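Local coordinates for tryparedoxin (Leishmania major, PDB 3S9F), which probably works as a thioredoxin-fold disulfide reductase, passing electrons to a peroxidase in the detoxification pathway of the parasite, at residues A[84-97]-A[104-117]. Residues are numbered along the deposited sequence; the frame is centred on the assembly and turned at random. Where two conformers were deposited one is given.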
loop_
_atom_site.group_PDB
_atom_site.type_symbol
_atom_site.label_atom_id
_atom_site.label_comp_id
_atom_site.label_asym_id
_atom_site.label_seq_id
_atom_site.Cartn_x
_atom_site.Cartn_y
_atom_site.Cartn_z
ATOM N N GLU A 84 5.485 -16.942 -5.320
ATOM C CA GLU A 84 6.228 -15.755 -5.726
ATOM C C GLU A 84 7.045 -15.252 -4.553
ATOM O O GLU A 84 6.730 -15.546 -3.394
ATOM C CB GLU A 84 5.259 -14.666 -6.259
ATOM C CG GLU A 84 5.943 -13.429 -6.857
ATOM C CD GLU A 84 6.940 -13.781 -7.947
ATOM O OE1 GLU A 84 6.532 -13.817 -9.132
ATOM O OE2 GLU A 84 8.122 -14.043 -7.623
ATOM N N ILE A 85 8.115 -14.511 -4.839
ATOM C CA ILE A 85 8.894 -13.919 -3.755
ATOM C C ILE A 85 8.961 -12.424 -3.969
ATOM O O ILE A 85 9.128 -11.948 -5.113
ATOM C CB ILE A 85 10.308 -14.527 -3.613
ATOM C CG1 ILE A 85 10.194 -16.029 -3.260
ATOM C CG2 ILE A 85 11.096 -13.817 -2.482
ATOM C CD1 ILE A 85 11.542 -16.738 -3.169
ATOM N N ILE A 86 8.813 -11.685 -2.870
ATOM C CA ILE A 86 8.935 -10.233 -2.917
ATOM C C ILE A 86 10.037 -9.793 -1.973
ATOM O O ILE A 86 9.936 -10.007 -0.761
ATOM C CB ILE A 86 7.610 -9.527 -2.484
ATOM C CG1 ILE A 86 6.453 -9.947 -3.396
ATOM C CG2 ILE A 86 7.822 -7.980 -2.488
ATOM C CD1 ILE A 86 5.047 -9.531 -2.896
ATOM N N LEU A 87 11.085 -9.182 -2.510
ATOM C CA LEU A 87 12.150 -8.603 -1.669
ATOM C C LEU A 87 11.630 -7.456 -0.800
ATOM O O LEU A 87 10.948 -6.562 -1.301
ATOM C CB LEU A 87 13.316 -8.119 -2.546
ATOM C CG LEU A 87 14.452 -7.423 -1.778
ATOM C CD1 LEU A 87 15.197 -8.426 -0.844
ATOM C CD2 LEU A 87 15.418 -6.796 -2.786
ATOM N N ALA A 88 11.927 -7.533 0.510
ATOM C CA ALA A 88 11.640 -6.451 1.452
ATOM C C ALA A 88 13.002 -6.079 2.024
ATOM O O ALA A 88 13.462 -6.626 3.047
ATOM C CB ALA A 88 10.675 -6.928 2.531
ATOM N N SER A 89 13.648 -5.152 1.332
ATOM C CA SER A 89 15.073 -4.902 1.514
ATOM C C SER A 89 15.418 -4.058 2.722
ATOM O O SER A 89 14.801 -3.021 2.957
ATOM C CB SER A 89 15.649 -4.213 0.278
ATOM O OG SER A 89 17.016 -3.926 0.525
ATOM N N TRP A 90 16.416 -4.512 3.478
ATOM C CA TRP A 90 16.975 -3.714 4.551
ATOM C C TRP A 90 18.150 -2.838 4.081
ATOM O O TRP A 90 18.830 -2.228 4.904
ATOM C CB TRP A 90 17.411 -4.614 5.702
ATOM C CG TRP A 90 16.280 -5.103 6.587
ATOM C CD1 TRP A 90 14.935 -5.151 6.304
ATOM C CD2 TRP A 90 16.434 -5.621 7.906
ATOM N NE1 TRP A 90 14.241 -5.680 7.390
ATOM C CE2 TRP A 90 15.146 -5.980 8.378
ATOM C CE3 TRP A 90 17.547 -5.835 8.733
ATOM C CZ2 TRP A 90 14.940 -6.527 9.655
ATOM C CZ3 TRP A 90 17.351 -6.370 9.994
ATOM C CH2 TRP A 90 16.048 -6.729 10.440
ATOM N N ASP A 91 18.358 -2.750 2.772
ATOM C CA ASP A 91 19.347 -1.802 2.236
ATOM C C ASP A 91 18.753 -0.411 2.292
ATOM O O ASP A 91 17.605 -0.197 1.891
ATOM C CB ASP A 91 19.706 -2.134 0.793
ATOM C CG ASP A 91 20.736 -3.229 0.689
ATOM O OD1 ASP A 91 21.893 -2.983 1.085
ATOM O OD2 ASP A 91 20.401 -4.324 0.200
ATOM N N GLU A 92 19.544 0.536 2.777
ATOM C CA GLU A 92 19.097 1.917 2.829
ATOM C C GLU A 92 19.792 2.777 1.794
ATOM O O GLU A 92 19.385 3.914 1.562
ATOM C CB GLU A 92 19.250 2.478 4.237
ATOM C CG GLU A 92 18.209 1.891 5.181
ATOM C CD GLU A 92 18.313 2.427 6.601
ATOM O OE1 GLU A 92 18.677 3.611 6.786
ATOM O OE2 GLU A 92 18.018 1.654 7.536
ATOM N N GLU A 93 20.829 2.223 1.171
ATOM C CA GLU A 93 21.471 2.874 0.033
ATOM C C GLU A 93 20.899 2.313 -1.254
ATOM O O GLU A 93 20.885 1.103 -1.448
ATOM C CB GLU A 93 22.998 2.682 0.067
ATOM C CG GLU A 93 23.684 3.242 1.317
ATOM C CD GLU A 93 23.641 4.772 1.394
ATOM O OE1 GLU A 93 23.531 5.437 0.342
ATOM O OE2 GLU A 93 23.713 5.310 2.516
ATOM N N GLU A 94 20.453 3.201 -2.142
ATOM C CA GLU A 94 19.788 2.781 -3.371
ATOM C C GLU A 94 20.700 2.039 -4.348
ATOM O O GLU A 94 20.256 1.121 -5.032
ATOM C CB GLU A 94 19.110 3.968 -4.063
ATOM C CG GLU A 94 18.240 3.580 -5.248
ATOM C CD GLU A 94 17.274 4.688 -5.641
ATOM O OE1 GLU A 94 17.439 5.831 -5.139
ATOM O OE2 GLU A 94 16.359 4.418 -6.453
ATOM N N ASP A 95 21.977 2.410 -4.421
ATOM C CA ASP A 95 22.832 1.672 -5.351
ATOM C C ASP A 95 23.116 0.244 -4.878
ATOM O O ASP A 95 23.124 -0.684 -5.697
ATOM C CB ASP A 95 24.113 2.436 -5.713
ATOM C CG ASP A 95 24.980 2.764 -4.508
ATOM O OD1 ASP A 95 24.581 2.538 -3.341
ATOM O OD2 ASP A 95 26.088 3.290 -4.753
ATOM N N ASP A 96 23.301 0.065 -3.564
ATOM C CA ASP A 96 23.460 -1.269 -2.969
ATOM C C ASP A 96 22.174 -2.075 -3.129
ATOM O O ASP A 96 22.212 -3.276 -3.389
ATOM C CB ASP A 96 23.778 -1.200 -1.461
ATOM C CG ASP A 96 25.041 -0.444 -1.147
ATOM O OD1 ASP A 96 25.929 -0.360 -2.008
ATOM O OD2 ASP A 96 25.152 0.038 -0.003
ATOM N N PHE A 97 21.031 -1.415 -2.936
ATOM C CA PHE A 97 19.732 -2.074 -3.132
ATOM C C PHE A 97 19.655 -2.627 -4.556
ATOM O O PHE A 97 19.265 -3.785 -4.759
ATOM C CB PHE A 97 18.594 -1.067 -2.908
ATOM C CG PHE A 97 17.273 -1.533 -3.422
ATOM C CD1 PHE A 97 16.444 -2.306 -2.623
ATOM C CD2 PHE A 97 16.860 -1.218 -4.717
ATOM C CE1 PHE A 97 15.187 -2.767 -3.107
ATOM C CE2 PHE A 97 15.637 -1.656 -5.211
ATOM C CZ PHE A 97 14.789 -2.437 -4.418
ATOM N N MET A 104 18.587 -11.196 -8.151
ATOM C CA MET A 104 17.345 -11.932 -7.841
ATOM C C MET A 104 16.389 -12.000 -9.017
ATOM O O MET A 104 16.251 -11.027 -9.757
ATOM C CB MET A 104 16.636 -11.272 -6.659
ATOM C CG MET A 104 17.489 -11.222 -5.420
ATOM S SD MET A 104 16.749 -10.122 -4.214
ATOM C CE MET A 104 18.003 -10.207 -2.970
ATOM N N PRO A 105 15.723 -13.131 -9.186
ATOM C CA PRO A 105 14.795 -13.338 -10.302
ATOM C C PRO A 105 13.352 -12.993 -9.967
ATOM O O PRO A 105 12.485 -13.120 -10.808
ATOM C CB PRO A 105 14.881 -14.839 -10.535
ATOM C CG PRO A 105 15.261 -15.395 -9.253
ATOM C CD PRO A 105 16.137 -14.398 -8.582
ATOM N N TRP A 106 13.115 -12.578 -8.735
ATOM C CA TRP A 106 11.772 -12.311 -8.266
ATOM C C TRP A 106 11.405 -10.823 -8.199
ATOM O O TRP A 106 11.997 -10.012 -8.868
ATOM C CB TRP A 106 11.546 -13.008 -6.926
ATOM C CG TRP A 106 12.605 -12.757 -5.948
ATOM C CD1 TRP A 106 12.857 -11.592 -5.313
ATOM C CD2 TRP A 106 13.571 -13.692 -5.464
ATOM N NE1 TRP A 106 13.914 -11.728 -4.469
ATOM C CE2 TRP A 106 14.371 -13.014 -4.540
ATOM C CE3 TRP A 106 13.842 -15.030 -5.727
ATOM C CZ2 TRP A 106 15.413 -13.624 -3.887
ATOM C CZ3 TRP A 106 14.860 -15.627 -5.074
ATOM C CH2 TRP A 106 15.645 -14.929 -4.169
ATOM N N LEU A 107 10.400 -10.499 -7.394
ATOM C CA LEU A 107 9.872 -9.140 -7.283
ATOM C C LEU A 107 10.473 -8.345 -6.128
ATOM O O LEU A 107 11.091 -8.902 -5.279
ATOM C CB LEU A 107 8.364 -9.191 -7.051
ATOM C CG LEU A 107 7.510 -10.020 -8.014
ATOM C CD1 LEU A 107 6.043 -9.969 -7.695
ATOM C CD2 LEU A 107 7.755 -9.532 -9.381
ATOM N N SER A 108 10.240 -7.040 -6.102
ATOM C CA SER A 108 10.672 -6.255 -4.925
ATOM C C SER A 108 9.683 -5.152 -4.604
ATOM O O SER A 108 9.067 -4.560 -5.465
ATOM C CB SER A 108 12.078 -5.632 -5.142
ATOM O OG SER A 108 12.544 -4.958 -3.974
ATOM N N ILE A 109 9.554 -4.862 -3.320
ATOM C CA ILE A 109 9.018 -3.573 -2.920
ATOM C C ILE A 109 10.036 -2.520 -3.399
ATOM O O ILE A 109 11.248 -2.699 -3.210
ATOM C CB ILE A 109 8.871 -3.546 -1.386
ATOM C CG1 ILE A 109 7.798 -4.573 -0.950
ATOM C CG2 ILE A 109 8.544 -2.125 -0.895
ATOM C CD1 ILE A 109 7.865 -4.933 0.562
ATOM N N PRO A 110 9.563 -1.439 -4.044
ATOM C CA PRO A 110 10.510 -0.462 -4.561
ATOM C C PRO A 110 11.338 0.156 -3.436
ATOM O O PRO A 110 10.876 0.274 -2.289
ATOM C CB PRO A 110 9.618 0.593 -5.205
ATOM C CG PRO A 110 8.377 -0.157 -5.593
ATOM C CD PRO A 110 8.181 -1.161 -4.469
ATOM N N PHE A 111 12.577 0.509 -3.770
ATOM C CA PHE A 111 13.482 1.118 -2.805
ATOM C C PHE A 111 12.861 2.308 -2.059
ATOM O O PHE A 111 13.070 2.479 -0.853
ATOM C CB PHE A 111 14.758 1.613 -3.494
ATOM C CG PHE A 111 15.668 2.347 -2.564
ATOM C CD1 PHE A 111 16.424 1.650 -1.632
ATOM C CD2 PHE A 111 15.730 3.746 -2.583
ATOM C CE1 PHE A 111 17.264 2.327 -0.751
ATOM C CE2 PHE A 111 16.556 4.438 -1.699
ATOM C CZ PHE A 111 17.332 3.726 -0.785
ATOM N N ALA A 112 12.136 3.141 -2.800
ATOM C CA ALA A 112 11.497 4.337 -2.266
ATOM C C ALA A 112 10.465 4.044 -1.180
ATOM O O ALA A 112 10.143 4.931 -0.361
ATOM C CB ALA A 112 10.836 5.123 -3.416
ATOM N N ASN A 113 9.936 2.816 -1.181
ATOM C CA ASN A 113 8.911 2.417 -0.218
ATOM C C ASN A 113 9.489 1.769 1.040
ATOM O O ASN A 113 9.036 0.711 1.498
ATOM C CB ASN A 113 7.878 1.535 -0.881
ATOM C CG ASN A 113 7.079 2.278 -1.921
ATOM O OD1 ASN A 113 6.306 3.203 -1.604
ATOM N ND2 ASN A 113 7.238 1.880 -3.164
ATOM N N ARG A 114 10.476 2.444 1.608
ATOM C CA ARG A 114 11.128 2.015 2.846
ATOM C C ARG A 114 10.138 1.864 3.999
ATOM O O ARG A 114 10.255 0.917 4.795
ATOM C CB ARG A 114 12.195 3.033 3.238
ATOM C CG ARG A 114 13.313 3.169 2.217
ATOM C CD ARG A 114 13.735 4.627 2.106
ATOM N NE ARG A 114 15.175 4.800 1.923
ATOM C CZ ARG A 114 16.089 4.635 2.883
ATOM N NH1 ARG A 114 15.737 4.260 4.114
ATOM N NH2 ARG A 114 17.367 4.835 2.603
ATOM N N ASN A 115 9.196 2.807 4.084
ATOM C CA ASN A 115 8.151 2.847 5.096
ATOM C C ASN A 115 7.462 1.492 5.148
ATOM O O ASN A 115 7.208 0.949 6.226
ATOM C CB ASN A 115 7.074 3.897 4.721
ATOM C CG ASN A 115 7.298 5.267 5.331
ATOM O OD1 ASN A 115 6.646 6.234 4.913
ATOM N ND2 ASN A 115 8.194 5.373 6.321
ATOM N N ILE A 116 7.140 0.953 3.963
ATOM C CA ILE A 116 6.447 -0.336 3.866
ATOM C C ILE A 116 7.306 -1.463 4.444
ATOM O O ILE A 116 6.808 -2.293 5.193
ATOM C CB ILE A 116 6.026 -0.675 2.396
ATOM C CG1 ILE A 116 4.781 0.114 2.002
ATOM C CG2 ILE A 116 5.739 -2.190 2.236
ATOM C CD1 ILE A 116 4.525 0.153 0.511
ATOM N N VAL A 117 8.598 -1.490 4.089
ATOM C CA VAL A 117 9.518 -2.531 4.607
ATOM C C VAL A 117 9.600 -2.454 6.136
ATOM O O VAL A 117 9.560 -3.478 6.819
ATOM C CB VAL A 117 10.929 -2.450 3.964
ATOM C CG1 VAL A 117 11.894 -3.441 4.636
ATOM C CG2 VAL A 117 10.829 -2.769 2.445
HETATM O O HOH W 1 12.490 -3.540 -0.585
#
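I86 pairs with L107 and L87 with S108 in parallel register, and three backbone hydrogen bonds fix the register: L107 N to I85 O, L87 N to L107 O (2.8 Å, nearly straight at 173°) and I109 N to L87 O. Past the pairing, a water accepts from S89 N and also lies 3.0 Å from I109 O where the two segments diverge.

Side chains alternate between the two faces of the sheet. On that of I86 and L107, I86 CG2 meets I109 CG1 at 3.7 Å, the two side chains at about a right angle. On the face of L87 and S108, L87 CD2 reaches M104 SD at 3.9 Å. The W106 indole is sandwiched: I85 CG2 stands almost on the normal of its five-membered ring, 3.8 Å from the centroid, a CH-pi contact, while M104 CB and P105 CD lie over the opposite face. W106 NE1 is buried without a polar partner.

F111 fills the junction with helix 94-101. Its ring takes E94 CB over one face, 3.7 Å from the centroid, because a chi1 of 175° swings the ring away from its own N and against E94; its CB sits over the F97 face, and the two rings are oblique, planes 53° apart. From helix 114-123, V117 CG1 touches S89 O (3.4 Å) and the edge of W90, whose NE1 is hydrogen-bonded to T121 OG1.

Strand 83-89, helix 94-101 and strand 107-108 thus form a beta-alpha-beta crossover that adds strand 107-108 between strands 83-89 and 34-36, an elaboration of the thioredoxin fold, with W90 near the C60-C63 redox pair.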